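PDB 6NYP: UL144 from Macacine herpesvirus 1, which is a viral relative of the TNF receptor family, built from cysteine-rich modules, and probably engages a host immune receptor such as BTLA as a mimic of HVEM. Local coordinates for residues Leu10-Val24 against Gly42-Cys54. Numbering follows the deposited sequence.
Sequences LGDQCCPPCKQGYRV and GTYVSGLYQCTQC
V24 and Y49 pack side by side where the turn linking strands 43-45 and 51-53 meets strand 22-26, the close part of the contact. Methyl CG1 of V24, anti to its backbone N (chi1 172°), lies 3.6 Å from CE1 of the Y49 ring, and the carbonyl O of V24 approaches the ring edge near its plane. A backbone bond alongside ties the two chains: V24 N donates a nearly straight hydrogen bond (168°) to L48 O, 2.9 Å away. A compact, branched valine suits this buried place, while the long Y49 ring reaches on to L10, its OH 3.1 Å from L10 O. L10 CD2 also meets L48 CD1 at 4.0 Å. On the other side of the hydrogen bond, V45 sets CG2 against the carbonyl oxygens of Q20 and Y22, beside the type I turn K19-Y22.

On the solvent side, partly exposed R23, with CG between its backbone N and carbonyl carbon (chi1 83°), bends its methylenes past Y49 O; its long aliphatic chain packs beside C51 SG, 3.5 Å from NH1 at the guanidinium edge. The contact joins two consecutive antiparallel hairpins of this TNF-receptor-like chain, the C51-C39 disulfide tying the second back to the end of strand 34-38, partner of strand 22-26.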
loop_
_atom_site.group_PDB
_atom_site.type_symbol
_atom_site.label_atom_id
_atom_site.label_comp_id
_atom_site.label_asym_id
_atom_site.label_seq_id
_atom_site.Cartn_x
_atom_site.Cartn_y
_atom_site.Cartn_z
ATOM N N LEU F 10 -7.888 1.413 -11.877
ATOM C CA LEU F 10 -7.757 -0.041 -12.163
ATOM C C LEU F 10 -8.850 -0.481 -13.148
ATOM O O LEU F 10 -8.493 -0.775 -14.310
ATOM C CB LEU F 10 -7.768 -0.831 -10.852
ATOM C CG LEU F 10 -6.502 -0.704 -9.997
ATOM C CD1 LEU F 10 -6.491 -1.729 -8.873
ATOM C CD2 LEU F 10 -5.237 -0.844 -10.832
ATOM N N GLY F 11 -10.124 -0.486 -12.745
ATOM C CA GLY F 11 -11.251 -0.587 -13.693
ATOM C C GLY F 11 -11.755 0.800 -14.053
ATOM O O GLY F 11 -10.942 1.616 -14.535
ATOM N N ASP F 12 -13.025 1.081 -13.746
ATOM C CA ASP F 12 -13.571 2.456 -13.577
ATOM C C ASP F 12 -13.519 2.818 -12.087
ATOM O O ASP F 12 -14.380 3.596 -11.626
ATOM C CB ASP F 12 -14.986 2.554 -14.153
ATOM C CG ASP F 12 -15.082 2.188 -15.627
ATOM O OD1 ASP F 12 -14.048 2.260 -16.328
ATOM O OD2 ASP F 12 -16.197 1.838 -16.069
ATOM N N GLN F 13 -12.522 2.287 -11.369
ATOM C CA GLN F 13 -12.383 2.362 -9.891
ATOM C C GLN F 13 -11.026 2.988 -9.544
ATOM O O GLN F 13 -10.002 2.597 -10.162
ATOM C CB GLN F 13 -12.527 0.960 -9.295
ATOM C CG GLN F 13 -12.670 0.898 -7.776
ATOM C CD GLN F 13 -13.944 1.511 -7.241
ATOM O OE1 GLN F 13 -15.051 1.071 -7.550
ATOM N NE2 GLN F 13 -13.795 2.504 -6.379
ATOM N N CYS F 14 -11.038 3.923 -8.590
ATOM C CA CYS F 14 -9.840 4.615 -8.054
ATOM C C CYS F 14 -9.293 3.807 -6.870
ATOM O O CYS F 14 -10.036 3.619 -5.882
ATOM C CB CYS F 14 -10.181 6.045 -7.650
ATOM S SG CYS F 14 -10.500 7.136 -9.061
ATOM N N CYS F 15 -8.044 3.339 -6.982
ATOM C CA CYS F 15 -7.440 2.337 -6.067
ATOM C C CYS F 15 -6.064 2.785 -5.593
ATOM O O CYS F 15 -5.356 3.505 -6.292
ATOM C CB CYS F 15 -7.327 0.976 -6.742
ATOM S SG CYS F 15 -8.936 0.244 -7.120
ATOM N N PRO F 16 -5.654 2.358 -4.379
ATOM C CA PRO F 16 -4.264 2.486 -3.948
ATOM C C PRO F 16 -3.321 1.797 -4.930
ATOM O O PRO F 16 -3.630 0.722 -5.437
ATOM C CB PRO F 16 -4.215 1.758 -2.598
ATOM C CG PRO F 16 -5.651 1.763 -2.107
ATOM C CD PRO F 16 -6.510 1.743 -3.354
ATOM N N PRO F 17 -2.140 2.379 -5.225
ATOM C CA PRO F 17 -1.176 1.728 -6.107
ATOM C C PRO F 17 -0.452 0.577 -5.396
ATOM O O PRO F 17 -0.627 0.422 -4.196
ATOM C CB PRO F 17 -0.235 2.881 -6.475
ATOM C CG PRO F 17 -0.258 3.782 -5.261
ATOM C CD PRO F 17 -1.675 3.684 -4.736
ATOM N N CYS F 18 0.335 -0.191 -6.153
ATOM C CA CYS F 18 1.276 -1.215 -5.626
ATOM C C CYS F 18 2.663 -0.585 -5.454
ATOM O O CYS F 18 2.963 0.407 -6.157
ATOM C CB CYS F 18 1.347 -2.413 -6.566
ATOM S SG CYS F 18 -0.185 -3.378 -6.656
ATOM N N LYS F 19 3.485 -1.140 -4.558
ATOM C CA LYS F 19 4.916 -0.755 -4.403
ATOM C C LYS F 19 5.703 -1.268 -5.620
ATOM O O LYS F 19 5.174 -2.127 -6.350
ATOM C CB LYS F 19 5.480 -1.275 -3.077
ATOM C CG LYS F 19 4.855 -0.670 -1.829
ATOM C CD LYS F 19 5.545 -1.079 -0.542
ATOM C CE LYS F 19 5.175 -0.204 0.641
ATOM N NZ LYS F 19 3.795 -0.447 1.126
ATOM N N GLN F 20 6.927 -0.774 -5.801
ATOM C CA GLN F 20 7.707 -0.823 -7.070
ATOM C C GLN F 20 7.773 -2.238 -7.663
ATOM O O GLN F 20 7.469 -2.380 -8.872
ATOM C CB GLN F 20 9.110 -0.267 -6.824
ATOM C CG GLN F 20 9.119 1.240 -6.620
ATOM C CD GLN F 20 10.413 1.848 -7.099
ATOM O OE1 GLN F 20 11.495 1.454 -6.670
ATOM N NE2 GLN F 20 10.295 2.793 -8.017
ATOM N N GLY F 21 8.152 -3.243 -6.870
ATOM C CA GLY F 21 8.434 -4.603 -7.379
ATOM C C GLY F 21 7.201 -5.479 -7.516
ATOM O O GLY F 21 7.373 -6.696 -7.632
ATOM N N TYR F 22 6.003 -4.891 -7.523
ATOM C CA TYR F 22 4.715 -5.615 -7.382
ATOM C C TYR F 22 3.773 -5.267 -8.540
ATOM O O TYR F 22 3.817 -4.123 -9.029
ATOM C CB TYR F 22 4.063 -5.255 -6.049
ATOM C CG TYR F 22 4.815 -5.697 -4.821
ATOM C CD1 TYR F 22 5.910 -4.993 -4.350
ATOM C CD2 TYR F 22 4.384 -6.794 -4.092
ATOM C CE1 TYR F 22 6.573 -5.373 -3.194
ATOM C CE2 TYR F 22 5.053 -7.204 -2.950
ATOM C CZ TYR F 22 6.150 -6.493 -2.497
ATOM O OH TYR F 22 6.803 -6.905 -1.372
ATOM N N ARG F 23 2.961 -6.245 -8.960
ATOM C CA ARG F 23 1.857 -6.083 -9.942
ATOM C C ARG F 23 0.524 -6.282 -9.206
ATOM O O ARG F 23 0.516 -7.010 -8.168
ATOM C CB ARG F 23 1.997 -7.100 -11.080
ATOM C CG ARG F 23 1.428 -8.470 -10.734
ATOM C CD ARG F 23 2.163 -9.688 -11.238
ATOM N NE ARG F 23 1.423 -10.880 -10.839
ATOM C CZ ARG F 23 1.800 -12.138 -11.050
ATOM N NH1 ARG F 23 2.927 -12.404 -11.691
ATOM N NH2 ARG F 23 1.038 -13.133 -10.625
ATOM N N VAL F 24 -0.554 -5.684 -9.730
ATOM C CA VAL F 24 -1.939 -5.822 -9.187
ATOM C C VAL F 24 -2.437 -7.247 -9.469
ATOM O O VAL F 24 -2.518 -7.628 -10.655
ATOM C CB VAL F 24 -2.887 -4.764 -9.788
ATOM C CG1 VAL F 24 -4.343 -4.996 -9.394
ATOM C CG2 VAL F 24 -2.458 -3.348 -9.442
ATOM N N GLY F 42 14.455 -11.367 -12.151
ATOM C CA GLY F 42 14.656 -11.540 -13.602
ATOM C C GLY F 42 13.448 -11.087 -14.408
ATOM O O GLY F 42 13.426 -11.344 -15.640
ATOM N N THR F 43 12.465 -10.466 -13.744
ATOM C CA THR F 43 11.240 -9.886 -14.358
ATOM C C THR F 43 11.091 -8.436 -13.893
ATOM O O THR F 43 11.665 -8.085 -12.845
ATOM C CB THR F 43 9.989 -10.705 -14.014
ATOM O OG1 THR F 43 9.577 -10.402 -12.675
ATOM C CG2 THR F 43 10.211 -12.193 -14.183
ATOM N N TYR F 44 10.352 -7.631 -14.657
ATOM C CA TYR F 44 10.020 -6.224 -14.319
ATOM C C TYR F 44 8.515 -6.008 -14.501
ATOM O O TYR F 44 7.903 -6.629 -15.390
ATOM C CB TYR F 44 10.855 -5.257 -15.162
ATOM C CG TYR F 44 10.473 -5.181 -16.620
ATOM C CD1 TYR F 44 11.048 -6.022 -17.563
ATOM C CD2 TYR F 44 9.544 -4.250 -17.064
ATOM C CE1 TYR F 44 10.697 -5.952 -18.903
ATOM C CE2 TYR F 44 9.181 -4.168 -18.400
ATOM C CZ TYR F 44 9.750 -5.032 -19.322
ATOM O OH TYR F 44 9.407 -4.947 -20.642
ATOM N N VAL F 45 7.946 -5.140 -13.667
ATOM C CA VAL F 45 6.515 -4.725 -13.725
ATOM C C VAL F 45 6.317 -3.960 -15.038
ATOM O O VAL F 45 6.867 -2.855 -15.171
ATOM C CB VAL F 45 6.109 -3.882 -12.502
ATOM C CG1 VAL F 45 4.657 -3.434 -12.593
ATOM C CG2 VAL F 45 6.355 -4.618 -11.196
ATOM N N SER F 46 5.549 -4.540 -15.962
ATOM C CA SER F 46 5.394 -4.107 -17.375
ATOM C C SER F 46 4.197 -3.160 -17.520
ATOM O O SER F 46 4.406 -1.992 -17.884
ATOM C CB SER F 46 5.278 -5.311 -18.272
ATOM O OG SER F 46 5.098 -4.927 -19.628
ATOM N N GLY F 47 2.988 -3.649 -17.242
ATOM C CA GLY F 47 1.787 -2.812 -17.058
ATOM C C GLY F 47 1.475 -2.681 -15.581
ATOM O O GLY F 47 2.413 -2.753 -14.771
ATOM N N LEU F 48 0.198 -2.514 -15.237
ATOM C CA LEU F 48 -0.283 -2.600 -13.831
ATOM C C LEU F 48 -0.204 -4.061 -13.371
ATOM O O LEU F 48 0.076 -4.295 -12.177
ATOM C CB LEU F 48 -1.714 -2.063 -13.747
ATOM C CG LEU F 48 -1.863 -0.559 -13.989
ATOM C CD1 LEU F 48 -3.317 -0.183 -14.234
ATOM C CD2 LEU F 48 -1.294 0.253 -12.831
ATOM N N TYR F 49 -0.409 -5.010 -14.292
ATOM C CA TYR F 49 -0.854 -6.401 -14.000
ATOM C C TYR F 49 0.168 -7.462 -14.455
ATOM O O TYR F 49 -0.016 -8.636 -14.063
ATOM C CB TYR F 49 -2.195 -6.668 -14.694
ATOM C CG TYR F 49 -3.300 -5.677 -14.417
ATOM C CD1 TYR F 49 -4.008 -5.705 -13.226
ATOM C CD2 TYR F 49 -3.663 -4.727 -15.361
ATOM C CE1 TYR F 49 -5.021 -4.795 -12.965
ATOM C CE2 TYR F 49 -4.695 -3.831 -15.130
ATOM C CZ TYR F 49 -5.369 -3.856 -13.922
ATOM O OH TYR F 49 -6.369 -2.957 -13.679
ATOM N N GLN F 50 1.178 -7.109 -15.264
ATOM C CA GLN F 50 2.092 -8.091 -15.920
ATOM C C GLN F 50 3.520 -7.961 -15.365
ATOM O O GLN F 50 3.994 -6.824 -15.227
ATOM C CB GLN F 50 2.101 -7.893 -17.443
ATOM C CG GLN F 50 1.202 -8.845 -18.234
ATOM C CD GLN F 50 -0.228 -8.382 -18.389
ATOM O OE1 GLN F 50 -0.542 -7.191 -18.394
ATOM N NE2 GLN F 50 -1.116 -9.345 -18.546
ATOM N N CYS F 51 4.175 -9.091 -15.088
ATOM C CA CYS F 51 5.656 -9.214 -14.965
ATOM C C CYS F 51 6.224 -9.712 -16.301
ATOM O O CYS F 51 5.900 -10.856 -16.684
ATOM C CB CYS F 51 6.080 -10.198 -13.878
ATOM S SG CYS F 51 5.346 -9.891 -12.252
ATOM N N THR F 52 7.022 -8.890 -16.986
ATOM C CA THR F 52 7.701 -9.242 -18.263
ATOM C C THR F 52 9.156 -9.631 -17.971
ATOM O O THR F 52 9.810 -8.938 -17.160
ATOM C CB THR F 52 7.591 -8.091 -19.269
ATOM O OG1 THR F 52 6.199 -7.851 -19.481
ATOM C CG2 THR F 52 8.276 -8.375 -20.586
ATOM N N GLN F 53 9.635 -10.703 -18.613
ATOM C CA GLN F 53 11.026 -11.226 -18.498
ATOM C C GLN F 53 12.008 -10.149 -18.981
ATOM O O GLN F 53 11.749 -9.550 -20.062
ATOM C CB GLN F 53 11.160 -12.517 -19.316
ATOM C CG GLN F 53 12.302 -13.435 -18.891
ATOM C CD GLN F 53 12.086 -14.127 -17.564
ATOM O OE1 GLN F 53 13.020 -14.292 -16.783
ATOM N NE2 GLN F 53 10.852 -14.510 -17.278
ATOM N N CYS F 54 13.066 -9.891 -18.200
ATOM C CA CYS F 54 14.129 -8.900 -18.522
ATOM C C CYS F 54 14.921 -9.377 -19.747
ATOM O O CYS F 54 15.469 -10.505 -19.703
ATOM C CB CYS F 54 15.064 -8.670 -17.338
ATOM S SG CYS F 54 14.266 -7.887 -15.908
#